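Local structure of AxyAgu115A (Amphibacillus xylanus NBRC 15112, 6NPS) at residues E756-V761 and T769-V774. The protein probably hydrolyses glycosidic bonds as a family GH115 alpha-glucuronidase, removing glucuronic acid side groups from xylans such as arabinoglucuronoxylan. The protein carries 3 engineered substitutions. Numbering follows the deposited sequence.
Sequences EGRITV and TIVVPV
Gly757 and Ile759 pair with Val772 and Ile770 across a beta hairpin whose antiparallel arms, 756-761 and 769-774, lie in a mixed sheet between strands 712-718 and 686-688. Four backbone hydrogen bonds fix the register. At the hydrogen-bonded pair Ile759-Ile770, Ile759 N reaches Ile770 O at 2.8 Å and the return bond from Ile770 N to Ile759 O is 2.7 Å. At Gly757-Val772, Gly757 N reaches Val772 O at 3.0 Å and Val772 N reaches Gly757 O at 2.8 Å.

The buried face is aliphatic: Ile759 CD1 meets Val772 CG2 at 3.6 Å, and Leu723 of strand 723-725 touches both side chains, evidence of packing between sheets. On the other face, Val771 spreads its methyls beneath two charged chains. Val771 CG1, anti to the backbone N (chi1 -180°), lies 3.5 Å from Glu756 CD. Val771 CG2 sits under one face of the Arg758 guanidinium, 3.7 Å from Arg758 CZ and offset toward the rim. A bend at chi3 (116°) accompanies the salt bridge from Arg758 NH1 to Glu756 OE2, 3.2 Å. With an alanine in place of Arg758, the Glu756 carboxylate is likely to lose this partner and Val771 CG2 its guanidinium cover. A water joins Thr760 OG1 and Thr769 OG1. The hairpin thus couples an apolar inner face to an outer one where an ion pair overlies the Val771 methyls and a water links two threonine hydroxyls.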
loop_
_atom_site.group_PDB
_atom_site.type_symbol
_atom_site.label_atom_id
_atom_site.label_comp_id
_atom_site.label_asym_id
_atom_site.label_seq_id
_atom_site.Cartn_x
_atom_site.Cartn_y
_atom_site.Cartn_z
ATOM N N GLU A 756 35.132 16.571 -2.054
ATOM C CA GLU A 756 33.687 16.623 -1.884
ATOM C C GLU A 756 33.177 18.002 -2.259
ATOM O O GLU A 756 33.721 19.014 -1.801
ATOM C CB GLU A 756 33.307 16.278 -0.451
ATOM C CG GLU A 756 31.804 16.284 -0.202
ATOM C CD GLU A 756 31.482 16.009 1.246
ATOM O OE1 GLU A 756 31.609 14.835 1.649
ATOM O OE2 GLU A 756 31.129 16.963 1.981
ATOM N N GLY A 757 32.166 18.054 -3.127
ATOM C CA GLY A 757 31.567 19.307 -3.525
ATOM C C GLY A 757 30.084 19.327 -3.164
ATOM O O GLY A 757 29.494 18.306 -2.766
ATOM N N ARG A 758 29.476 20.495 -3.318
ATOM C CA ARG A 758 28.049 20.597 -3.028
ATOM C C ARG A 758 27.337 21.366 -4.125
ATOM O O ARG A 758 27.825 22.402 -4.599
ATOM C CB ARG A 758 27.796 21.274 -1.672
ATOM C CG ARG A 758 28.273 20.450 -0.486
ATOM C CD ARG A 758 28.348 21.281 0.793
ATOM N NE ARG A 758 27.405 20.786 1.785
ATOM C CZ ARG A 758 27.632 19.755 2.595
ATOM N NH1 ARG A 758 28.794 19.106 2.554
ATOM N NH2 ARG A 758 26.687 19.374 3.454
ATOM N N ILE A 759 26.182 20.844 -4.522
ATOM C CA ILE A 759 25.282 21.497 -5.459
ATOM C C ILE A 759 24.120 22.076 -4.660
ATOM O O ILE A 759 23.533 21.387 -3.811
ATOM C CB ILE A 759 24.766 20.491 -6.513
ATOM C CG1 ILE A 759 25.926 19.814 -7.257
ATOM C CG2 ILE A 759 23.730 21.156 -7.459
ATOM C CD1 ILE A 759 25.484 18.535 -7.964
ATOM N N THR A 760 23.763 23.322 -4.931
ATOM C CA THR A 760 22.625 23.946 -4.276
ATOM C C THR A 760 21.496 24.145 -5.286
ATOM O O THR A 760 21.707 24.730 -6.351
ATOM C CB THR A 760 23.030 25.270 -3.649
ATOM O OG1 THR A 760 23.826 24.999 -2.487
ATOM C CG2 THR A 760 21.770 26.068 -3.248
ATOM N N VAL A 761 20.307 23.636 -4.965
ATOM C CA VAL A 761 19.134 23.767 -5.830
ATOM C C VAL A 761 18.106 24.604 -5.080
ATOM O O VAL A 761 17.518 24.133 -4.094
ATOM C CB VAL A 761 18.519 22.419 -6.204
ATOM C CG1 VAL A 761 17.341 22.656 -7.157
ATOM C CG2 VAL A 761 19.567 21.509 -6.828
ATOM N N THR A 769 20.358 20.772 -0.849
ATOM C CA THR A 769 21.792 20.634 -1.072
ATOM C C THR A 769 22.089 19.200 -1.491
ATOM O O THR A 769 21.594 18.249 -0.872
ATOM C CB THR A 769 22.517 21.033 0.205
ATOM O OG1 THR A 769 22.075 22.351 0.535
ATOM C CG2 THR A 769 24.009 21.036 0.043
ATOM N N ILE A 770 22.815 19.037 -2.589
ATOM C CA ILE A 770 23.221 17.718 -3.060
ATOM C C ILE A 770 24.712 17.573 -2.796
ATOM O O ILE A 770 25.521 18.392 -3.273
ATOM C CB ILE A 770 22.885 17.533 -4.544
ATOM C CG1 ILE A 770 21.382 17.651 -4.748
ATOM C CG2 ILE A 770 23.440 16.205 -5.083
ATOM C CD1 ILE A 770 20.960 17.388 -6.162
ATOM N N VAL A 771 25.086 16.588 -1.974
ATOM C CA VAL A 771 26.491 16.416 -1.612
ATOM C C VAL A 771 27.120 15.436 -2.583
ATOM O O VAL A 771 26.583 14.347 -2.807
ATOM C CB VAL A 771 26.658 15.936 -0.167
ATOM C CG1 VAL A 771 28.181 15.784 0.143
ATOM C CG2 VAL A 771 26.013 16.962 0.785
ATOM N N VAL A 772 28.255 15.824 -3.165
ATOM C CA VAL A 772 28.864 15.038 -4.233
ATOM C C VAL A 772 30.274 14.650 -3.803
ATOM O O VAL A 772 31.233 15.383 -4.070
ATOM C CB VAL A 772 28.855 15.809 -5.562
ATOM C CG1 VAL A 772 29.399 14.932 -6.737
ATOM C CG2 VAL A 772 27.429 16.315 -5.874
ATOM N N PRO A 773 30.452 13.503 -3.153
ATOM C CA PRO A 773 31.804 13.027 -2.847
ATOM C C PRO A 773 32.395 12.298 -4.049
ATOM O O PRO A 773 31.694 11.644 -4.821
ATOM C CB PRO A 773 31.572 12.078 -1.664
ATOM C CG PRO A 773 30.199 11.483 -1.963
ATOM C CD PRO A 773 29.395 12.584 -2.654
ATOM N N VAL A 774 33.705 12.410 -4.205
ATOM C CA VAL A 774 34.386 11.909 -5.391
ATOM C C VAL A 774 35.586 11.078 -4.963
ATOM O O VAL A 774 36.338 11.490 -4.081
ATOM C CB VAL A 774 34.847 13.068 -6.317
ATOM C CG1 VAL A 774 35.622 12.493 -7.518
ATOM C CG2 VAL A 774 33.646 13.866 -6.811
HETATM O O HOH W 1 23.471 24.399 0.173
#